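Local coordinates for putative hemoglobin-like oxygen-binding protein (Pseudoalteromonas haloplanktis, PDB 4UUR) that binds heme b and, as a cold-adapted group II truncated hemoglobin, probably binds and carries oxygen, at residues 81-84 / 85-89; 70-73 / 74-78. One frame throughout, in Å; residues are numbered along the deposited sequence.

Contact 1: residues 81-84 / 85-89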
loop_
_atom_site.group_PDB
_atom_site.type_symbol
_atom_site.label_atom_id
_atom_site.label_comp_id
_atom_site.label_asym_id
_atom_site.label_seq_id
_atom_site.Cartn_x
_atom_site.Cartn_y
_atom_site.Cartn_z
ATOM N N ASP A 81 15.162 -2.340 -3.585
ATOM C CA ASP A 81 14.808 -2.292 -2.160
ATOM C C ASP A 81 15.225 -0.949 -1.691
ATOM O O ASP A 81 16.362 -0.787 -1.286
ATOM C CB ASP A 81 15.597 -3.299 -1.326
ATOM C CG ASP A 81 14.921 -4.619 -1.221
ATOM O OD1 ASP A 81 13.761 -4.684 -0.730
ATOM O OD2 ASP A 81 15.575 -5.598 -1.623
ATOM N N LEU A 82 14.341 0.030 -1.788
ATOM C CA LEU A 82 14.666 1.351 -1.311
ATOM C C LEU A 82 14.317 1.425 0.170
ATOM O O LEU A 82 14.940 2.173 0.915
ATOM C CB LEU A 82 13.901 2.398 -2.103
ATOM C CG LEU A 82 14.363 2.559 -3.536
ATOM C CD1 LEU A 82 13.305 3.305 -4.309
ATOM C CD2 LEU A 82 15.682 3.313 -3.606
ATOM N N PHE A 83 13.314 0.648 0.567
ATOM C CA PHE A 83 12.857 0.566 1.957
ATOM C C PHE A 83 13.905 -0.142 2.770
ATOM O O PHE A 83 14.505 0.473 3.649
ATOM C CB PHE A 83 11.522 -0.191 2.081
ATOM C CG PHE A 83 10.911 -0.145 3.466
ATOM C CD1 PHE A 83 11.257 -1.075 4.428
ATOM C CD2 PHE A 83 9.981 0.844 3.799
ATOM C CE1 PHE A 83 10.696 -1.025 5.694
ATOM C CE2 PHE A 83 9.414 0.899 5.067
ATOM C CZ PHE A 83 9.757 -0.046 6.006
ATOM N N VAL A 84 14.156 -1.411 2.459
ATOM C CA VAL A 84 15.174 -2.164 3.183
ATOM C C VAL A 84 16.565 -1.484 3.165
ATOM O O VAL A 84 17.332 -1.663 4.089
ATOM C CB VAL A 84 15.324 -3.617 2.695
ATOM C CG1 VAL A 84 16.246 -4.391 3.646
ATOM C CG2 VAL A 84 13.985 -4.314 2.616
ATOM N N ALA A 85 16.887 -0.708 2.139
ATOM C CA ALA A 85 18.111 0.090 2.160
ATOM C C ALA A 85 18.071 1.130 3.267
ATOM O O ALA A 85 19.052 1.345 3.959
ATOM C CB ALA A 85 18.338 0.795 0.823
ATOM N N LYS A 86 16.949 1.805 3.412
ATOM C CA LYS A 86 16.903 3.001 4.238
ATOM C C LYS A 86 16.298 2.772 5.621
ATOM O O LYS A 86 16.621 3.503 6.545
ATOM C CB LYS A 86 16.117 4.079 3.503
ATOM C CG LYS A 86 16.284 5.490 4.050
ATOM C CD LYS A 86 15.709 6.523 3.091
ATOM C CE LYS A 86 16.249 6.326 1.678
ATOM N NZ LYS A 86 16.348 7.619 0.955
ATOM N N HIS A 87 15.420 1.778 5.766
ATOM C CA HIS A 87 14.679 1.569 7.017
ATOM C C HIS A 87 14.835 0.162 7.583
ATOM O O HIS A 87 14.298 -0.093 8.654
ATOM C CB HIS A 87 13.161 1.874 6.816
ATOM C CG HIS A 87 12.881 3.206 6.172
ATOM N ND1 HIS A 87 12.847 4.389 6.881
ATOM C CD2 HIS A 87 12.641 3.541 4.882
ATOM C CE1 HIS A 87 12.609 5.395 6.059
ATOM N NE2 HIS A 87 12.481 4.908 4.838
ATOM N N GLY A 88 15.540 -0.751 6.895
ATOM C CA GLY A 88 15.632 -2.158 7.332
ATOM C C GLY A 88 14.459 -3.025 6.885
ATOM O O GLY A 88 13.574 -2.558 6.190
ATOM N N HIS A 89 14.435 -4.290 7.294
ATOM C CA HIS A 89 13.398 -5.236 6.857
ATOM C C HIS A 89 11.950 -4.821 7.211
ATOM O O HIS A 89 11.698 -4.363 8.317
ATOM C CB HIS A 89 13.676 -6.635 7.429
ATOM C CG HIS A 89 14.938 -7.256 6.906
ATOM N ND1 HIS A 89 15.016 -7.850 5.663
ATOM C CD2 HIS A 89 16.174 -7.362 7.451
ATOM C CE1 HIS A 89 16.242 -8.302 5.467
ATOM N NE2 HIS A 89 16.965 -8.019 6.537
#

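Contact 2: residues 70-73 / 74-78. With HEM (protoporphyrin IX containing Fe), chain C.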
loop_
_atom_site.group_PDB
_atom_site.type_symbol
_atom_site.label_atom_id
_atom_site.label_comp_id
_atom_site.label_asym_id
_atom_site.label_seq_id
_atom_site.Cartn_x
_atom_site.Cartn_y
_atom_site.Cartn_z
ATOM N N PHE A 70 6.129 4.388 -1.089
ATOM C CA PHE A 70 6.745 4.203 -2.414
ATOM C C PHE A 70 8.027 3.363 -2.323
ATOM O O PHE A 70 8.170 2.341 -3.029
ATOM C CB PHE A 70 7.075 5.549 -3.052
ATOM C CG PHE A 70 8.164 5.485 -4.083
ATOM C CD1 PHE A 70 7.964 4.823 -5.292
ATOM C CD2 PHE A 70 9.388 6.117 -3.862
ATOM C CE1 PHE A 70 8.971 4.771 -6.251
ATOM C CE2 PHE A 70 10.403 6.065 -4.811
ATOM C CZ PHE A 70 10.198 5.381 -6.002
ATOM N N GLU A 71 8.940 3.800 -1.446
ATOM C CA GLU A 71 10.170 3.080 -1.162
ATOM C C GLU A 71 9.861 1.648 -0.895
ATOM O O GLU A 71 10.560 0.773 -1.385
ATOM C CB GLU A 71 10.902 3.682 0.047
ATOM C CG GLU A 71 11.709 4.923 -0.280
ATOM C CD GLU A 71 11.895 5.871 0.904
ATOM O OE1 GLU A 71 11.866 5.490 2.108
ATOM O OE2 GLU A 71 12.055 7.055 0.617
ATOM N N PHE A 72 8.791 1.381 -0.148
ATOM C CA PHE A 72 8.439 -0.025 0.133
ATOM C C PHE A 72 8.019 -0.759 -1.108
ATOM O O PHE A 72 8.501 -1.875 -1.364
ATOM C CB PHE A 72 7.369 -0.160 1.192
ATOM C CG PHE A 72 6.796 -1.533 1.293
ATOM C CD1 PHE A 72 7.471 -2.541 1.980
ATOM C CD2 PHE A 72 5.550 -1.822 0.710
ATOM C CE1 PHE A 72 6.913 -3.816 2.078
ATOM C CE2 PHE A 72 4.989 -3.066 0.811
ATOM C CZ PHE A 72 5.667 -4.071 1.496
ATOM N N LEU A 73 7.146 -0.117 -1.881
ATOM C CA LEU A 73 6.629 -0.697 -3.136
ATOM C C LEU A 73 7.739 -0.970 -4.152
ATOM O O LEU A 73 7.711 -1.987 -4.798
ATOM C CB LEU A 73 5.546 0.186 -3.778
ATOM C CG LEU A 73 4.217 0.173 -3.055
ATOM C CD1 LEU A 73 3.215 1.060 -3.788
ATOM C CD2 LEU A 73 3.713 -1.240 -2.899
ATOM N N SER A 74 8.711 -0.084 -4.293
ATOM C CA SER A 74 9.786 -0.381 -5.223
ATOM C C SER A 74 10.428 -1.770 -4.986
ATOM O O SER A 74 10.620 -2.508 -5.926
ATOM C CB SER A 74 10.861 0.677 -5.218
ATOM O OG SER A 74 12.005 0.161 -5.909
ATOM N N GLY A 75 10.717 -2.153 -3.749
ATOM C CA GLY A 75 11.263 -3.471 -3.510
ATOM C C GLY A 75 10.252 -4.591 -3.460
ATOM O O GLY A 75 10.487 -5.670 -3.963
ATOM N N TRP A 76 9.106 -4.363 -2.842
ATOM C CA TRP A 76 8.076 -5.405 -2.807
ATOM C C TRP A 76 7.638 -5.859 -4.213
ATOM O O TRP A 76 7.103 -6.959 -4.369
ATOM C CB TRP A 76 6.869 -4.892 -2.052
ATOM C CG TRP A 76 5.890 -5.903 -1.734
ATOM C CD1 TRP A 76 5.997 -6.851 -0.783
ATOM C CD2 TRP A 76 4.567 -6.032 -2.291
ATOM N NE1 TRP A 76 4.833 -7.595 -0.719
ATOM C CE2 TRP A 76 3.951 -7.118 -1.652
ATOM C CE3 TRP A 76 3.851 -5.327 -3.273
ATOM C CZ2 TRP A 76 2.640 -7.522 -1.950
ATOM C CZ3 TRP A 76 2.574 -5.733 -3.587
ATOM C CH2 TRP A 76 1.972 -6.815 -2.921
ATOM N N LEU A 77 7.813 -4.987 -5.208
ATOM C CA LEU A 77 7.502 -5.314 -6.625
ATOM C C LEU A 77 8.744 -5.750 -7.481
ATOM O O LEU A 77 8.618 -6.094 -8.664
ATOM C CB LEU A 77 6.833 -4.111 -7.298
ATOM C CG LEU A 77 5.526 -3.541 -6.747
ATOM C CD1 LEU A 77 5.331 -2.148 -7.307
ATOM C CD2 LEU A 77 4.297 -4.402 -7.019
ATOM N N GLY A 78 9.939 -5.712 -6.901
ATOM C CA GLY A 78 11.124 -6.260 -7.551
ATOM C C GLY A 78 11.988 -5.200 -8.141
ATOM O O GLY A 78 12.693 -5.474 -9.055
HETATM C CHA HEM C . 2.632 2.684 7.989
HETATM C CHB HEM C . -2.101 1.843 8.767
HETATM C CHC HEM C . -1.702 -2.127 5.998
HETATM C CHD HEM C . 2.604 -0.649 4.557
HETATM C C1A HEM C . 1.335 2.781 8.459
HETATM C C2A HEM C . 0.870 3.777 9.320
HETATM C C3A HEM C . -0.460 3.549 9.513
HETATM C C4A HEM C . -0.838 2.394 8.792
HETATM C CMA HEM C . -1.399 4.380 10.379
HETATM C CAA HEM C . 1.659 4.910 9.945
HETATM C CBA HEM C . 2.360 5.792 8.912
HETATM C CGA HEM C . 2.511 7.248 9.301
HETATM O O1A HEM C . 1.570 8.059 9.434
HETATM O O2A HEM C . 3.672 7.665 9.439
HETATM C C1B HEM C . -2.386 0.642 8.096
HETATM C C2B HEM C . -3.597 -0.098 8.241
HETATM C C3B HEM C . -3.482 -1.226 7.469
HETATM C C4B HEM C . -2.137 -1.163 6.903
HETATM C CMB HEM C . -4.781 0.382 9.063
HETATM C CAB HEM C . -4.313 -2.430 7.152
HETATM C CBB HEM C . -5.398 -2.701 7.799
HETATM C C1C HEM C . -0.525 -2.049 5.264
HETATM C C2C HEM C . -0.138 -2.883 4.203
HETATM C C3C HEM C . 1.112 -2.459 3.821
HETATM C C4C HEM C . 1.442 -1.343 4.626
HETATM C CMC HEM C . -0.957 -4.050 3.670
HETATM C CAC HEM C . 1.999 -2.932 2.735
HETATM C CBC HEM C . 1.597 -3.804 1.817
HETATM C C1D HEM C . 2.920 0.338 5.438
HETATM C C2D HEM C . 4.259 0.920 5.444
HETATM C C3D HEM C . 4.259 1.836 6.388
HETATM C C4D HEM C . 2.927 1.805 6.972
HETATM C CMD HEM C . 5.451 0.581 4.592
HETATM C CAD HEM C . 5.442 2.683 6.823
HETATM C CBD HEM C . 6.038 1.948 8.028
HETATM C CGD HEM C . 7.319 2.578 8.586
HETATM O O1D HEM C . 7.740 3.680 8.200
HETATM O O2D HEM C . 7.999 2.011 9.464
HETATM N NA HEM C . 0.255 1.963 8.109
HETATM N NB HEM C . -1.584 -0.035 7.298
HETATM N NC HEM C . 0.421 -1.123 5.471
HETATM N ND HEM C . 2.140 0.922 6.320
HETATM FE FE HEM C . 0.378 0.461 6.793
HETATM O O HOH W 1 -0.325 1.841 5.241
#

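Contact 1: residues 81-84 / 85-89
Phe83 and Val84, the two residues of 81-84 with most surface buried here, lie in helix 83-87 and meet His87 and Gly88 one turn further along. The Phe83 ring is met on one face by His87: CB of His87 stands 4.0 Å from the ring centroid and 13° off its normal, a CH-pi contact. The two rings are inclined to each other at 41°, neither a stack nor an edge-to-face pair. At the ring edge, CD1 of Phe83 lies 3.3 Å from Gly88 O. With CG anti to the backbone N (chi1 -172°), the ring is carried toward these partners. The carbonyl of Phe83 is gripped twice, by His87 N at 2.6 Å, nearly in line with the C=O bond, and by Lys86 N at 2.8 Å from above the carbonyl plane. Val84 meets Gly88 through its backbone, CA to Gly88 O at 3.4 Å in a near-linear CA-H...O contact, while its CG1 lies over one face of the His89 ring, 4.2 Å from ND1. Ala85 CB touches Asp81 O at 3.3 Å, although the hydrogen bond from its N to that oxygen is weak. Gly88 turns the chain out of the helix with positive phi, where a CB would collide with the carbonyl oxygen of His87. Replacing Phe83 by an alanine is likely to leave His87 CB without its ring face and to open a gap beside the heme and Arg95, which the phenyl ring touches. An acceptor shared by two donors, and weak bonds from Lys86 N to Leu82 O and Gly88 N to Val84 O, imply that helix 83-87, which follows helix 63-76 beside the truncated globin's heme, is irregular, its one buried ring on the heme side and Ala85 and Lys86 exposed.

Contact 2: residues 70-73 / 74-78
Phe72 and Trp76, one helical turn apart, make the aromatic part of this contact. Their rings are close to parallel, at 23°, but displaced in their planes until little of one lies over the other; the nearest atoms are Phe72 CZ and Trp76 CD1, 3.6 Å apart. Trp76 CB also sits over the Phe72 face, 4.1 Å from the centroid, as a CH-pi contact. The four-residue spacing puts both side chains on one flank of the helix, and CG anti to the backbone N in each (chi1 168° for Phe72, -169° for Trp76) turns the rings so that CZ meets CD1. The neighbouring rim atom, Phe72 CE2, also reaches the heme, meeting vinyl carbon CAC obliquely at 3.6 Å.

Aliphatic contacts are looser. Leu73 CD2 reaches the indole at CE3, 4.1 Å away, and Leu73 CB meets Leu77 CD1 at 4.2 Å.

The backbone bonds are those of a regular helix reaching its end: Ser74 N to Phe70 O at 2.8 Å, Trp76 N to Phe72 O at 3.0 Å and Leu77 N to Leu73 O at 3.0 Å. Gly78 has positive phi, and two bonds run back into the last turn, which closes the helix in a Schellman motif.

Around this C-terminal end of helix 63-76, helix 124-141 supplies Phe134 to Leu73 and Trp76 and Leu130 to Leu77. Helix 31-45 covers Phe70 and reaches Leu73 through Ile37, and helix 24-27 meets Ser74 and Leu77, so three other helices of the globin fold pack on this turn, while Phe72 faces the heme.

Followed from the N terminus, contact 2 comes first, within the last turns of helix 63-76 and its glycine-ended stop; contact 1 then opens after a two-residue connection and spans helix 83-87. Each is local and closes no long loop, and the two stand in series, neither nested nor crossed. Their centres are 9 Å apart, and the chain folds back between them: His87 NE2 lies 2.9 Å from Glu71 OE1, a probable hydrogen bond, Phe83 CB packs 3.7 Å from Phe72 CA, and Leu82 CD1 meets Ser74 CB. Helix 83-87 is thereby tied to helix 63-76, and both present a phenylalanine to the heme.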